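Local coordinates for transcriptional regulator, BadM/Rrf2 family (PDB 4CIC), which probably binds DNA as a dimeric, helix-turn-helix transcription factor of the Rrf2 family, an IscR involved in regulating iron-sulfur cluster biogenesis, at residues A[31-34]-A[35-39]; A[115-118]-A[119-122]. The protein carries 3 engineered substitutions. One frame throughout, in Å; residues are numbered along the deposited sequence.

Contact 1 of 2, residues A[31-34]-A[35-39]; sequences SLKS and IAERQ
Ser34, in the first turn of helix 32-39, meets Arg38 one turn further on, and the pair shows how a short helix can be fastened at its beginning. Ser34 OG stands between its backbone N and carbonyl carbon (chi1 74°), from where it donates to Ser31 O (2.7 Å), a carbonyl that also accepts from Ile35 N. The same hydroxyl receives a weak, bent bond from Arg38 NH2 (3.0 Å, 130° at the hydrogen). Ser34 O sits 3.4 Å above the guanidinium plane of Arg38, over its centre, while Arg38 N binds this oxygen along the helix. Ser31 is the N-cap: its OG accepts from Ser34 N at 3.1 Å. Arg38 NE turns elsewhere, to a salt bridge with Asp20 of helix 9-23.

On the buried side, Leu32 CD2 rests against Ile35 CD1 at 3.9 Å, and both side chains also pack on helix 43-55, the second helix of what is probably the helix-turn-helix unit. The exposed side is looser. Lys33 and Glu37 run alongside each other, yet Lys33 NZ stays 4.8 Å from Glu37 OE1, so the two are probably held only loosely, without a direct ion pair. Were Ser34 replaced by alanine, Ser31 O would probably be left with one donor fewer and Arg38 NH2 without this weak acceptor. Hydrogen bonds of two serine hydroxyls thus knit the first turn together.

Contact 2 of 2, residues A[115-118]-A[119-122]; sequences SVWE and KVKK
Trp117 O takes the shortest backbone bond of this stretch, from Lys121 N at 2.9 Å with 161° at the hydrogen. The turns around it follow the same i to i+4 pattern: Val120 N binds Val116 O, and Lys122 N binds Glu118 O. Over this regular backbone, Val120 CG2 lies at the edge of the Trp117 indole, near the ring plane and 4.1 Å from Trp117 CE3. The methyl is put there by a chi1 of 175°, which sets CG2 anti to the carbonyl carbon of Val120.

The stretch belongs to the long helix 112-129, which packs against the second subunit, as in the dimers of Rrf2-type regulators. Val116 and Val120 both press on Leu128 of the second subunit, and Lys119, at the border of this interface, packs on Val127 of the same subunit. Trp117 NE1 is hydrogen-bonded to His12 ND1 of the second subunit, and the two rings meet with their planes about 50° apart, so the indole is held from across the interface as well as by its own helix.

Lys119 also runs its methylenes past the backbone of the preceding turn, CG lying 3.7 Å from Ser115 O. Glu118 and Lys122 form a polar, loosely joined side. Bent at chi2 (-84°), Glu118 brings its OE1 within 3.1 Å of Lys119 N, but the angle is too poor for a hydrogen bond. Glu118 OE2 lies beside the aliphatic part of Lys122, 3.8 Å from Lys122 CD, while Lys122 NZ remains 5.9 Å from that Glu118 oxygen and makes a weak, long ion pair with Glu125.

Overall arrangement
Contacts 1 and 2 lie on opposite sides of the chain's centre, about 36 Å apart between their centres and about 25 Å between nearest atoms, so neither touches the other. They illustrate two tasks of helices in one regulator: 31-39 comprises the N-cap and the short helix 32-39, which packs on helices 9-23 and 43-55 in the probable DNA-binding half, whereas 115-122 lies on the helix that meets the second subunit. No other chain of the assembly reaches contact 1. The bound sodium ion, at Arg85, Val86 and Glu88, is part of neither contact; the side chain of Lys121 in contact 2 is about 13 Å from the sodium ion.

Contact 1 of 2, residues A[31-34]-A[35-39]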
loop_
_atom_site.group_PDB
_atom_site.type_symbol
_atom_site.label_atom_id
_atom_site.label_comp_id
_atom_site.label_asym_id
_atom_site.label_seq_id
_atom_site.Cartn_x
_atom_site.Cartn_y
_atom_site.Cartn_z
ATOM N N SER A 31 15.828 24.390 -13.640
ATOM C CA SER A 31 15.192 23.949 -14.867
ATOM C C SER A 31 14.670 22.526 -14.720
ATOM O O SER A 31 15.189 21.742 -13.917
ATOM C CB SER A 31 16.182 24.005 -16.024
ATOM O OG SER A 31 17.225 23.068 -15.836
ATOM N N LEU A 32 13.654 22.177 -15.502
ATOM C CA LEU A 32 13.178 20.800 -15.506
ATOM C C LEU A 32 14.267 19.841 -15.971
ATOM O O LEU A 32 14.393 18.740 -15.447
ATOM C CB LEU A 32 11.917 20.637 -16.358
ATOM C CG LEU A 32 10.652 21.201 -15.714
ATOM C CD1 LEU A 32 9.405 20.633 -16.377
ATOM C CD2 LEU A 32 10.646 20.922 -14.212
ATOM N N LYS A 33 15.061 20.262 -16.951
ATOM C CA LYS A 33 16.162 19.423 -17.423
ATOM C C LYS A 33 17.110 19.049 -16.285
ATOM O O LYS A 33 17.563 17.904 -16.200
ATOM C CB LYS A 33 16.945 20.115 -18.540
ATOM C CG LYS A 33 18.144 19.311 -19.011
ATOM C CD LYS A 33 19.013 20.102 -19.977
ATOM C CE LYS A 33 20.277 19.328 -20.329
ATOM N NZ LYS A 33 21.130 20.064 -21.304
ATOM N N SER A 34 17.404 20.011 -15.410
ATOM C CA SER A 34 18.311 19.747 -14.297
ATOM C C SER A 34 17.715 18.749 -13.308
ATOM O O SER A 34 18.433 17.914 -12.753
ATOM C CB SER A 34 18.726 21.043 -13.582
ATOM O OG SER A 34 17.668 21.573 -12.782
ATOM N N ILE A 35 16.407 18.836 -13.091
ATOM C CA ILE A 35 15.726 17.879 -12.208
ATOM C C ILE A 35 15.800 16.482 -12.807
ATOM O O ILE A 35 16.134 15.501 -12.124
ATOM C CB ILE A 35 14.252 18.267 -11.978
ATOM C CG1 ILE A 35 14.158 19.569 -11.170
ATOM C CG2 ILE A 35 13.503 17.134 -11.239
ATOM C CD1 ILE A 35 12.735 20.125 -11.072
ATOM N N ALA A 36 15.495 16.392 -14.096
ATOM C CA ALA A 36 15.493 15.100 -14.780
ATOM C C ALA A 36 16.889 14.503 -14.738
ATOM O O ALA A 36 17.053 13.303 -14.590
ATOM C CB ALA A 36 15.022 15.259 -16.217
ATOM N N GLU A 37 17.900 15.361 -14.837
ATOM C CA GLU A 37 19.279 14.899 -14.851
ATOM C C GLU A 37 19.692 14.357 -13.482
ATOM O O GLU A 37 20.338 13.320 -13.383
ATOM C CB GLU A 37 20.215 16.046 -15.254
ATOM C CG GLU A 37 21.498 15.597 -15.908
ATOM C CD GLU A 37 21.370 15.510 -17.414
ATOM O OE1 GLU A 37 20.950 16.515 -18.033
ATOM O OE2 GLU A 37 21.682 14.440 -17.981
ATOM N N ARG A 38 19.323 15.068 -12.426
ATOM C CA ARG A 38 19.744 14.685 -11.087
ATOM C C ARG A 38 18.999 13.451 -10.605
ATOM O O ARG A 38 19.533 12.662 -9.835
ATOM C CB ARG A 38 19.498 15.822 -10.099
ATOM C CG ARG A 38 20.509 16.954 -10.191
ATOM C CD ARG A 38 20.289 17.957 -9.068
ATOM N NE ARG A 38 19.030 18.676 -9.221
ATOM C CZ ARG A 38 18.893 19.797 -9.924
ATOM N NH1 ARG A 38 19.950 20.327 -10.536
ATOM N NH2 ARG A 38 17.708 20.396 -10.007
ATOM N N GLN A 39 17.759 13.300 -11.049
ATOM C CA GLN A 39 16.890 12.248 -10.515
ATOM C C GLN A 39 16.753 11.039 -11.422
ATOM O O GLN A 39 16.101 10.053 -11.058
ATOM C CB GLN A 39 15.504 12.812 -10.179
ATOM C CG GLN A 39 15.525 13.920 -9.126
ATOM C CD GLN A 39 16.220 13.503 -7.843
ATOM O OE1 GLN A 39 16.151 12.345 -7.426
ATOM N NE2 GLN A 39 16.900 14.446 -7.214
#

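Contact 2 of 2, residues A[115-118]-A[119-122]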
loop_
_atom_site.group_PDB
_atom_site.type_symbol
_atom_site.label_atom_id
_atom_site.label_comp_id
_atom_site.label_asym_id
_atom_site.label_seq_id
_atom_site.Cartn_x
_atom_site.Cartn_y
_atom_site.Cartn_z
ATOM N N SER A 115 -12.908 -4.461 4.930
ATOM C CA SER A 115 -12.614 -3.611 6.085
ATOM C C SER A 115 -11.141 -3.726 6.444
ATOM O O SER A 115 -10.540 -2.765 6.949
ATOM C CB SER A 115 -13.508 -3.949 7.284
ATOM O OG SER A 115 -13.091 -5.144 7.927
ATOM N N VAL A 116 -10.549 -4.885 6.163
ATOM C CA VAL A 116 -9.111 -5.043 6.387
ATOM C C VAL A 116 -8.344 -4.108 5.459
ATOM O O VAL A 116 -7.403 -3.424 5.899
ATOM C CB VAL A 116 -8.630 -6.484 6.166
ATOM C CG1 VAL A 116 -7.125 -6.574 6.310
ATOM C CG2 VAL A 116 -9.292 -7.428 7.177
ATOM N N TRP A 117 -8.759 -4.042 4.195
ATOM C CA TRP A 117 -8.054 -3.155 3.254
ATOM C C TRP A 117 -8.247 -1.708 3.632
ATOM O O TRP A 117 -7.364 -0.891 3.393
ATOM C CB TRP A 117 -8.467 -3.352 1.786
ATOM C CG TRP A 117 -8.420 -4.780 1.333
ATOM C CD1 TRP A 117 -9.387 -5.428 0.632
ATOM C CD2 TRP A 117 -7.369 -5.729 1.547
ATOM N NE1 TRP A 117 -9.016 -6.735 0.405
ATOM C CE2 TRP A 117 -7.790 -6.951 0.970
ATOM C CE3 TRP A 117 -6.128 -5.680 2.185
ATOM C CZ2 TRP A 117 -6.996 -8.099 0.982
ATOM C CZ3 TRP A 117 -5.348 -6.828 2.210
ATOM C CH2 TRP A 117 -5.789 -8.021 1.612
ATOM N N GLU A 118 -9.394 -1.376 4.205
ATOM C CA GLU A 118 -9.638 0.000 4.625
ATOM C C GLU A 118 -8.646 0.371 5.715
ATOM O O GLU A 118 -8.185 1.513 5.791
ATOM C CB GLU A 118 -11.077 0.168 5.117
ATOM C CG GLU A 118 -11.473 1.592 5.466
ATOM C CD GLU A 118 -11.063 1.999 6.875
ATOM O OE1 GLU A 118 -10.721 1.099 7.677
ATOM O OE2 GLU A 118 -11.080 3.217 7.179
ATOM N N LYS A 119 -8.325 -0.598 6.565
ATOM C CA LYS A 119 -7.348 -0.380 7.628
ATOM C C LYS A 119 -5.944 -0.201 7.062
ATOM O O LYS A 119 -5.172 0.636 7.556
ATOM C CB LYS A 119 -7.375 -1.527 8.642
ATOM C CG LYS A 119 -8.480 -1.387 9.667
ATOM C CD LYS A 119 -8.731 -2.694 10.390
ATOM C CE LYS A 119 -9.956 -2.597 11.280
ATOM N NZ LYS A 119 -10.265 -3.904 11.916
ATOM N N VAL A 120 -5.612 -0.980 6.035
ATOM C CA VAL A 120 -4.345 -0.779 5.323
ATOM C C VAL A 120 -4.285 0.630 4.741
ATOM O O VAL A 120 -3.275 1.330 4.889
ATOM C CB VAL A 120 -4.160 -1.808 4.202
ATOM C CG1 VAL A 120 -2.910 -1.521 3.391
ATOM C CG2 VAL A 120 -4.081 -3.222 4.804
ATOM N N LYS A 121 -5.364 1.044 4.089
ATOM C CA LYS A 121 -5.399 2.379 3.458
ATOM C C LYS A 121 -5.198 3.485 4.485
ATOM O O LYS A 121 -4.453 4.449 4.256
ATOM C CB LYS A 121 -6.742 2.581 2.758
ATOM C CG LYS A 121 -6.941 3.985 2.192
ATOM C CD LYS A 121 -8.414 4.201 1.844
ATOM C CE LYS A 121 -8.683 5.603 1.329
ATOM N NZ LYS A 121 -10.122 5.771 0.984
ATOM N N LYS A 122 -5.866 3.342 5.618
ATOM C CA LYS A 122 -5.798 4.357 6.657
ATOM C C LYS A 122 -4.378 4.495 7.187
ATOM O O LYS A 122 -3.910 5.621 7.431
ATOM C CB LYS A 122 -6.777 4.011 7.783
ATOM C CG LYS A 122 -7.549 5.203 8.302
ATOM C CD LYS A 122 -8.328 5.892 7.197
ATOM C CE LYS A 122 -8.929 7.190 7.711
ATOM N NZ LYS A 122 -7.910 8.008 8.441
#